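Local atomic coordinates of putative cellulase CEL6 (Mycobacterium tuberculosis, PDB entry 1UP3), a protein that probably hydrolyses internal beta-1,4-glucosidic bonds of cellulose, as a family 6 glycoside hydrolase named as an endoglucanase. Residues A51-G54 with G55-R59; R173-D176 with V177-R181. All coordinates share one frame; numbering follows the deposited sequence.

Contact 1 (A51-G54 with G55-R59)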
loop_
_atom_site.group_PDB
_atom_site.type_symbol
_atom_site.label_atom_id
_atom_site.label_comp_id
_atom_site.label_asym_id
_atom_site.label_seq_id
_atom_site.Cartn_x
_atom_site.Cartn_y
_atom_site.Cartn_z
ATOM N N ALA A 51 -1.746 21.341 -5.822
ATOM C CA ALA A 51 -2.766 22.284 -6.239
ATOM C C ALA A 51 -4.090 21.619 -6.519
ATOM O O ALA A 51 -5.147 22.292 -6.445
ATOM C CB ALA A 51 -2.325 22.999 -7.478
ATOM N N THR A 52 -4.066 20.340 -6.914
ATOM C CA THR A 52 -5.285 19.655 -7.334
ATOM C C THR A 52 -5.607 18.345 -6.631
ATOM O O THR A 52 -6.715 17.817 -6.784
ATOM C CB THR A 52 -5.281 19.403 -8.841
ATOM O OG1 THR A 52 -4.204 18.515 -9.158
ATOM C CG2 THR A 52 -5.040 20.760 -9.618
ATOM N N VAL A 53 -4.652 17.770 -5.902
ATOM C CA VAL A 53 -4.866 16.435 -5.334
ATOM C C VAL A 53 -6.034 16.383 -4.333
ATOM O O VAL A 53 -6.646 15.323 -4.141
ATOM C CB VAL A 53 -3.572 15.882 -4.700
ATOM C CG1 VAL A 53 -3.141 16.654 -3.447
ATOM C CG2 VAL A 53 -3.711 14.386 -4.352
ATOM N N GLY A 54 -6.337 17.500 -3.690
ATOM C CA GLY A 54 -7.468 17.581 -2.794
ATOM C C GLY A 54 -8.767 17.209 -3.482
ATOM O O GLY A 54 -9.570 16.442 -2.942
ATOM N N GLY A 55 -8.980 17.754 -4.673
ATOM C CA GLY A 55 -10.142 17.417 -5.465
ATOM C C GLY A 55 -10.145 15.977 -5.879
ATOM O O GLY A 55 -11.198 15.340 -5.869
ATOM N N THR A 56 -8.985 15.423 -6.236
ATOM C CA THR A 56 -8.897 14.016 -6.613
ATOM C C THR A 56 -9.300 13.108 -5.448
ATOM O O THR A 56 -10.033 12.129 -5.621
ATOM C CB THR A 56 -7.463 13.736 -7.062
ATOM O OG1 THR A 56 -7.161 14.581 -8.194
ATOM C CG2 THR A 56 -7.325 12.313 -7.576
ATOM N N VAL A 57 -8.806 13.446 -4.268
ATOM C CA VAL A 57 -9.093 12.664 -3.067
ATOM C C VAL A 57 -10.560 12.805 -2.667
ATOM O O VAL A 57 -11.193 11.794 -2.336
ATOM C CB VAL A 57 -8.148 13.054 -1.915
ATOM C CG1 VAL A 57 -8.614 12.509 -0.568
ATOM C CG2 VAL A 57 -6.748 12.604 -2.248
ATOM N N ALA A 58 -11.103 14.027 -2.725
ATOM C CA ALA A 58 -12.508 14.221 -2.369
ATOM C C ALA A 58 -13.419 13.430 -3.329
ATOM O O ALA A 58 -14.433 12.840 -2.901
ATOM C CB ALA A 58 -12.879 15.670 -2.397
ATOM N N ARG A 59 -13.067 13.396 -4.602
ATOM C CA ARG A 59 -13.836 12.668 -5.620
ATOM C C ARG A 59 -13.832 11.185 -5.286
ATOM O O ARG A 59 -14.865 10.527 -5.297
ATOM C CB ARG A 59 -13.209 12.890 -7.011
ATOM C CG ARG A 59 -13.864 12.172 -8.138
ATOM C CD ARG A 59 -13.152 12.433 -9.455
ATOM N NE ARG A 59 -13.793 11.739 -10.553
ATOM C CZ ARG A 59 -13.567 10.475 -10.849
ATOM N NH1 ARG A 59 -12.707 9.764 -10.144
ATOM N NH2 ARG A 59 -14.196 9.913 -11.864
HETATM O O HOH W 1 -7.901 20.770 -5.059
HETATM O O HOH W 2 -4.780 15.897 -8.904
#
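V57 and V53, one helical turn apart, illustrate how a helix is held together both by its backbone and by the side chains spaced along one face. The amide of V57 donates to the carbonyl oxygen of V53, N to O 2.9 Å and fairly straight at 160°, and A58 N reaches G54 O over an equal 2.9 Å. The turn before is looser: T52 O takes only weak bonds, from G55 N at 3.1 Å and from T56 N at 3.3 Å. A water accepts from G55 N and donates weakly to A51 O, so the backbone is hydrated on this exposed side.

A second water spans the hydroxyls of the two threonines, 2.7 Å from T52 OG1 and 2.8 Å from T56 OG1. With OG1 beside the backbone N (chi1 -60°), T56 turns its hydroxyl back toward the preceding turn, where the water can link it to T52.

The apolar contact belongs to the valines, which lie side by side and point the same way. Their CG2 methyls meet at 4.1 Å, and V57 CG2 also rests against V53 O at 3.3 Å.

The two buried valines face helix 94-108: V53 packs on W100, A103 and V104, while V57 touches L108. F48 adds cover over V53 and T56. Helix 50-66 itself is the crossover of a beta-alpha-beta unit, linking parallel strands 42-44 and 72-75.

Contact 2 (R173-D176 with V177-R181)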
loop_
_atom_site.group_PDB
_atom_site.type_symbol
_atom_site.label_atom_id
_atom_site.label_comp_id
_atom_site.label_asym_id
_atom_site.label_seq_id
_atom_site.Cartn_x
_atom_site.Cartn_y
_atom_site.Cartn_z
ATOM N N ARG A 173 11.462 3.068 14.502
ATOM C CA ARG A 173 11.116 4.060 13.496
ATOM C C ARG A 173 9.643 4.423 13.591
ATOM O O ARG A 173 9.286 5.600 13.467
ATOM C CB ARG A 173 11.498 3.580 12.109
ATOM C CG ARG A 173 12.984 3.378 11.955
ATOM C CD ARG A 173 13.448 2.902 10.601
ATOM N NE ARG A 173 14.848 2.514 10.711
ATOM C CZ ARG A 173 15.679 2.325 9.718
ATOM N NH1 ARG A 173 15.313 2.486 8.455
ATOM N NH2 ARG A 173 16.920 1.945 9.995
ATOM N N LEU A 174 8.766 3.437 13.753
ATOM C CA LEU A 174 7.317 3.736 13.875
ATOM C C LEU A 174 7.043 4.599 15.101
ATOM O O LEU A 174 6.227 5.521 15.048
ATOM C CB LEU A 174 6.531 2.430 13.987
ATOM C CG LEU A 174 6.438 1.639 12.679
ATOM C CD1 LEU A 174 5.916 0.236 12.968
ATOM C CD2 LEU A 174 5.498 2.310 11.686
ATOM N N ASN A 175 7.738 4.306 16.203
ATOM C CA ASN A 175 7.537 5.080 17.421
ATOM C C ASN A 175 7.994 6.512 17.200
ATOM O O ASN A 175 7.305 7.435 17.641
ATOM C CB ASN A 175 8.203 4.398 18.624
ATOM C CG ASN A 175 7.410 3.194 19.101
ATOM O OD1 ASN A 175 6.153 3.156 19.005
ATOM N ND2 ASN A 175 8.120 2.196 19.623
ATOM N N ASP A 176 9.107 6.693 16.503
ATOM C CA ASP A 176 9.607 8.024 16.171
ATOM C C ASP A 176 8.672 8.852 15.309
ATOM O O ASP A 176 8.690 10.075 15.413
ATOM C CB ASP A 176 10.932 7.946 15.440
ATOM C CG ASP A 176 11.592 9.322 15.300
ATOM O OD1 ASP A 176 11.913 9.920 16.354
ATOM O OD2 ASP A 176 11.802 9.907 14.201
ATOM N N VAL A 177 7.869 8.226 14.446
ATOM C CA VAL A 177 6.997 9.020 13.568
ATOM C C VAL A 177 5.579 9.140 14.124
ATOM O O VAL A 177 4.700 9.622 13.454
ATOM C CB VAL A 177 6.991 8.491 12.093
ATOM C CG1 VAL A 177 8.398 8.465 11.510
ATOM C CG2 VAL A 177 6.300 7.113 12.037
ATOM N N GLY A 178 5.405 8.692 15.365
ATOM C CA GLY A 178 4.167 8.788 16.096
ATOM C C GLY A 178 3.095 7.822 15.687
ATOM O O GLY A 178 1.948 8.195 15.639
ATOM N N VAL A 179 3.453 6.570 15.414
ATOM C CA VAL A 179 2.487 5.522 15.090
ATOM C C VAL A 179 1.300 5.440 16.076
ATOM O O VAL A 179 0.198 5.044 15.694
ATOM C CB VAL A 179 3.188 4.143 14.950
ATOM C CG1 VAL A 179 3.736 3.672 16.298
ATOM C CG2 VAL A 179 2.270 3.094 14.364
ATOM N N GLY A 180 1.555 5.791 17.331
ATOM C CA GLY A 180 0.542 5.897 18.368
ATOM C C GLY A 180 -0.653 6.780 18.054
ATOM O O GLY A 180 -1.752 6.559 18.602
ATOM N N ARG A 181 -0.454 7.794 17.219
ATOM C CA ARG A 181 -1.503 8.692 16.785
ATOM C C ARG A 181 -2.320 8.090 15.624
ATOM O O ARG A 181 -3.458 8.450 15.406
ATOM C CB ARG A 181 -0.865 10.014 16.352
ATOM C CG ARG A 181 -1.826 11.138 16.123
ATOM C CD ARG A 181 -1.198 12.529 15.969
ATOM N NE ARG A 181 -0.236 12.894 17.016
ATOM C CZ ARG A 181 -0.536 13.203 18.279
ATOM N NH1 ARG A 181 -1.790 13.173 18.720
ATOM N NH2 ARG A 181 0.438 13.528 19.124
#
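L174 and V179 meet where helix 167-176 ends in a Schellman motif, a worked example of how a chain leaves a helix. The amide of V179 reaches back to L174 O, N to O 3.0 Å and nearly straight at 164°, while G178 N bonds to N175 O at 3.2 Å. The second bond comes in from well above the carbonyl plane of N175. V177 is the first residue to leave helical backbone angles, its N-H shared weakly between R173 O and L174 O, and G178, the C-prime residue with phi 75°, completes the reversal.

The turn brings V179 back against the helix. Its CG1 sits between the backbone N and the carbonyl carbon (chi1 67°), which directs that methyl onto L174: it lies 3.8 Å from L174 CB and 3.3 Å from L174 O, beside the same carbonyl oxygen that accepts from V179 N. The side chain of N175 runs obliquely across that of V179, with OD1 3.7 Å from V179 CG1, while its ND2 is bonded to L208 O. V177 lays its CG2 methyl against L174 O at 3.4 Å.

Around the helix end, R173 makes a salt bridge to D126 and a hydrogen bond to L122 O, and L174 and V177 pack on L122 of helix 121-124. Helix 130-147 lies against D176, whose carbonyl oxygen accepts from R141 NE; beyond the turn the chain runs on to strand 184-187.

In the fold
Contacts 1 and 2 follow one another along the chain and do not touch: their centres are 27 Å apart and their nearest atoms about 17 Å. Within the same parallel alpha/beta fold they sample the interior of one helix, 50-66, and the end of another, 167-176. Their relation to bound molecules differs too. In contact 2 the side chain of R173 is about 10 Å from the thioglucose unit of the bound thio-oligosaccharide, close to the glycan site but not in contact with it. In contact 1, R59 belongs to a pocket holding a polyether, probably from the crystallisation liquor, and the side chain of T56 is about 6 Å from a bound polyether.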